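Local atomic coordinates of chemotaxis protein CheX (Desulfovibrio desulfuricans subsp. desulfuricans str. G20, PDB entry 3HM4), a protein that probably dephosphorylates the phosphorylated response regulator CheY in bacterial chemotaxis, as other members of the CheX family do. Residues V41-V46 / G126-H131. Residues are numbered along the deposited sequence; the frame is centred on the assembly and turned at random.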
ATOM      1  N   VAL A  41      -7.245   5.499 -10.706  1.00 13.88           N
ATOM      2  CA  VAL A  41      -5.888   5.647 -10.258  1.00 11.61           C
ATOM      3  C   VAL A  41      -5.614   7.024  -9.678  1.00 12.46           C
ATOM      4  O   VAL A  41      -6.281   8.004  -9.969  1.00 13.21           O
ATOM      5  CB  VAL A  41      -4.858   5.489 -11.448  1.00 14.04           C
ATOM      6  CG1 VAL A  41      -4.856   4.065 -12.015  1.00 15.41           C
ATOM      7  CG2 VAL A  41      -5.124   6.528 -12.569  1.00 15.82           C
ATOM      8  N   ALA A  42      -4.638   7.064  -8.794  1.00 12.04           N
ATOM      9  CA  ALA A  42      -3.901   8.270  -8.406  1.00 11.95           C
ATOM     10  C   ALA A  42      -2.551   8.141  -9.107  1.00 12.14           C
ATOM     11  O   ALA A  42      -1.936   7.101  -9.001  1.00 14.30           O
ATOM     12  CB  ALA A  42      -3.705   8.361  -6.894  1.00 12.40           C
ATOM     13  N   LYS A  43      -2.112   9.173  -9.834  1.00 11.45           N
ATOM     14  CA  LYS A  43      -0.875   9.161 -10.577  1.00 10.91           C
ATOM     15  C   LYS A  43       0.080  10.159  -9.967  1.00 12.10           C
ATOM     16  O   LYS A  43      -0.223  11.303  -9.766  1.00 13.67           O
ATOM     17  CB  LYS A  43      -1.105   9.501 -12.042  1.00 12.09           C
ATOM     18  CG  LYS A  43       0.146   9.320 -12.922  1.00 15.79           C
ATOM     19  CD  LYS A  43      -0.160   9.611 -14.318  1.00 17.97           C
ATOM     20  CE  LYS A  43       1.066   9.450 -15.240  1.00 16.05           C
ATOM     21  NZ  LYS A  43       1.484   8.045 -15.521  1.00 15.79           N
ATOM     22  N   GLY A  44       1.275   9.695  -9.691  1.00 10.50           N
ATOM     23  CA  GLY A  44       2.261  10.576  -9.124  1.00 11.26           C
ATOM     24  C   GLY A  44       3.609   9.964  -8.971  1.00 10.56           C
ATOM     25  O   GLY A  44       3.892   8.958  -9.572  1.00 10.99           O
ATOM     26  N   ASP A  45       4.429  10.624  -8.149  1.00 10.96           N
ATOM     27  CA  ASP A  45       5.876  10.403  -8.170  1.00 10.30           C
ATOM     28  C   ASP A  45       6.439   9.736  -6.919  1.00  9.77           C
ATOM     29  O   ASP A  45       7.368   8.924  -7.014  1.00 11.69           O
ATOM     30  CB  ASP A  45       6.534  11.735  -8.542  1.00 10.93           C
ATOM     31  CG  ASP A  45       5.899  12.350  -9.791  1.00 10.77           C
ATOM     32  OD1 ASP A  45       5.584  11.564 -10.713  1.00 12.89           O
ATOM     33  OD2 ASP A  45       5.583  13.563  -9.804  1.00 12.54           O
ATOM     34  N   VAL A  46       5.845  10.054  -5.765  1.00  9.77           N
ATOM     35  CA  VAL A  46       6.098   9.364  -4.512  1.00  9.93           C
ATOM     36  C   VAL A  46       4.723   9.179  -3.883  1.00  9.80           C
ATOM     37  O   VAL A  46       3.976  10.164  -3.767  1.00 10.26           O
ATOM     38  CB  VAL A  46       7.023  10.101  -3.559  1.00 11.04           C
ATOM     39  CG1 VAL A  46       7.155   9.322  -2.191  1.00 12.78           C
ATOM     40  CG2 VAL A  46       8.399  10.315  -4.220  1.00 12.69           C
ATOM     41  N   GLY A 126       5.370   8.988 -12.212  1.00 13.10           N
ATOM     42  CA  GLY A 126       4.164   8.613 -12.923  1.00 13.51           C
ATOM     43  C   GLY A 126       3.633   7.220 -12.649  1.00 12.05           C
ATOM     44  O   GLY A 126       2.855   6.691 -13.449  1.00 14.05           O
ATOM     45  N   HIS A 127       4.034   6.637 -11.514  1.00 11.00           N
ATOM     46  CA  HIS A 127       3.363   5.405 -11.076  1.00  9.71           C
ATOM     47  C   HIS A 127       1.901   5.714 -10.765  1.00  9.84           C
ATOM     48  O   HIS A 127       1.517   6.859 -10.585  1.00 10.87           O
ATOM     49  CB  HIS A 127       4.069   4.755  -9.874  1.00  9.12           C
ATOM     50  CG  HIS A 127       3.910   5.518  -8.595  1.00  9.68           C
ATOM     51  ND1 HIS A 127       4.885   6.349  -8.094  1.00 10.82           N
ATOM     52  CD2 HIS A 127       2.881   5.559  -7.716  1.00  9.47           C
ATOM     53  CE1 HIS A 127       4.439   6.883  -6.961  1.00 11.52           C
ATOM     54  NE2 HIS A 127       3.230   6.420  -6.702  1.00 10.85           N
ATOM     55  N   THR A 128       1.113   4.658 -10.666  1.00 10.54           N
ATOM     56  CA  THR A 128      -0.225   4.779 -10.194  1.00 10.39           C
ATOM     57  C   THR A 128      -0.478   3.903  -8.986  1.00 10.48           C
ATOM     58  O   THR A 128       0.098   2.833  -8.843  1.00 11.14           O
ATOM     59  CB  THR A 128      -1.276   4.449 -11.264  1.00 10.55           C
ATOM     60  OG1 THR A 128      -1.122   3.113 -11.729  1.00 12.58           O
ATOM     61  CG2 THR A 128      -1.140   5.405 -12.461  1.00 11.51           C
ATOM     62  N   ILE A 129      -1.394   4.350  -8.132  1.00 10.01           N
ATOM     63  CA  ILE A 129      -1.880   3.587  -6.999  1.00 10.85           C
ATOM     64  C   ILE A 129      -3.399   3.580  -7.074  1.00 10.16           C
ATOM     65  O   ILE A 129      -4.030   4.620  -7.316  1.00 11.56           O
ATOM     66  CB  ILE A 129      -1.330   4.103  -5.656  1.00 14.22           C
ATOM     67  CG1 ILE A 129      -1.853   3.268  -4.473  1.00 15.23           C
ATOM     68  CG2 ILE A 129      -1.648   5.546  -5.430  1.00 17.07           C
ATOM     69  CD1 ILE A 129      -0.971   3.369  -3.180  1.00 20.39           C
ATOM     70  N   SER A 130      -3.965   2.400  -6.855  1.00  9.44           N
ATOM     71  CA  SER A 130      -5.393   2.157  -6.931  1.00  9.66           C
ATOM     72  C   SER A 130      -5.861   1.399  -5.691  1.00 10.21           C
ATOM     73  O   SER A 130      -5.342   0.345  -5.390  1.00 10.87           O
ATOM     74  CB  SER A 130      -5.732   1.284  -8.146  1.00 11.52           C
ATOM     75  OG  SER A 130      -5.331   1.905  -9.389  1.00 13.01           O
ATOM     76  N   HIS A 131      -6.872   1.903  -5.022  1.00 10.82           N
ATOM     77  CA  HIS A 131      -7.502   1.255  -3.876  1.00  9.01           C
ATOM     78  C   HIS A 131      -8.453   0.175  -4.322  1.00  9.92           C
ATOM     79  O   HIS A 131      -9.281   0.399  -5.213  1.00 12.97           O
ATOM     80  CB  HIS A 131      -8.237   2.274  -2.993  1.00 10.66           C
ATOM     81  CG  HIS A 131      -7.301   3.174  -2.270  1.00 11.83           C
ATOM     82  ND1 HIS A 131      -6.795   2.863  -1.024  1.00 13.91           N
ATOM     83  CD2 HIS A 131      -6.798   4.396  -2.592  1.00 14.05           C
ATOM     84  CE1 HIS A 131      -5.975   3.826  -0.634  1.00 14.66           C
ATOM     85  NE2 HIS A 131      -5.948   4.757  -1.578  1.00 14.34           N
TER
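Ala42 and Ile129 form a hydrogen-bonded antiparallel pair in which each amide serves the other's carbonyl: Ala42 N reaches Ile129 O at 2.9 Å, nearly straight at 172°, and Ile129 N returns the bond to Ala42 O. Two residues along, Gly44 N gives its hydrogen to His127 O at 3.0 Å. Lys43 and Thr128 make the intervening non-hydrogen-bonded pair. The lysine chain runs extended to CE and bends only at its last torsion (chi4 74°), which brings NZ to a lone pair of Gly126 O at 2.8 Å, so that this long side chain satisfies a carbonyl at the chain's corner. Gly126 N in turn donates to Asp45 OD1 at 3.0 Å, while OD2 of the same carboxylate accepts from Lys66 N; aspartate's short side chain thus serves two backbone amides. Gly126 turns the corner with phi 70°, which glycine, lacking a side chain, adopts without strain. The two strands make a small antiparallel sheet from segments far apart in sequence; strand 127-131 also pairs with an antiparallel strand of the second subunit, continuing the sheet across the dimer interface. On the face turned to strand 58-64, small Ala42 CB packs 3.8 Å from Ile129 CG2, and both side chains touch Thr63. His127 is buried on the same face of the small sheet, against Ile122, with both ring nitrogens satisfied, ND1 by Gly124 O and NE2 by Ser47 OG; Gly44 O sits over one ring face, off-centre. Elsewhere, branched Val41 meets Thr128 at an angle, Val41 CG1 lying 3.7 Å from Thr128 CB. Val41 CG1 also touches Ser130 OG, a hydroxyl hydrogen-bonded to Asn40 O.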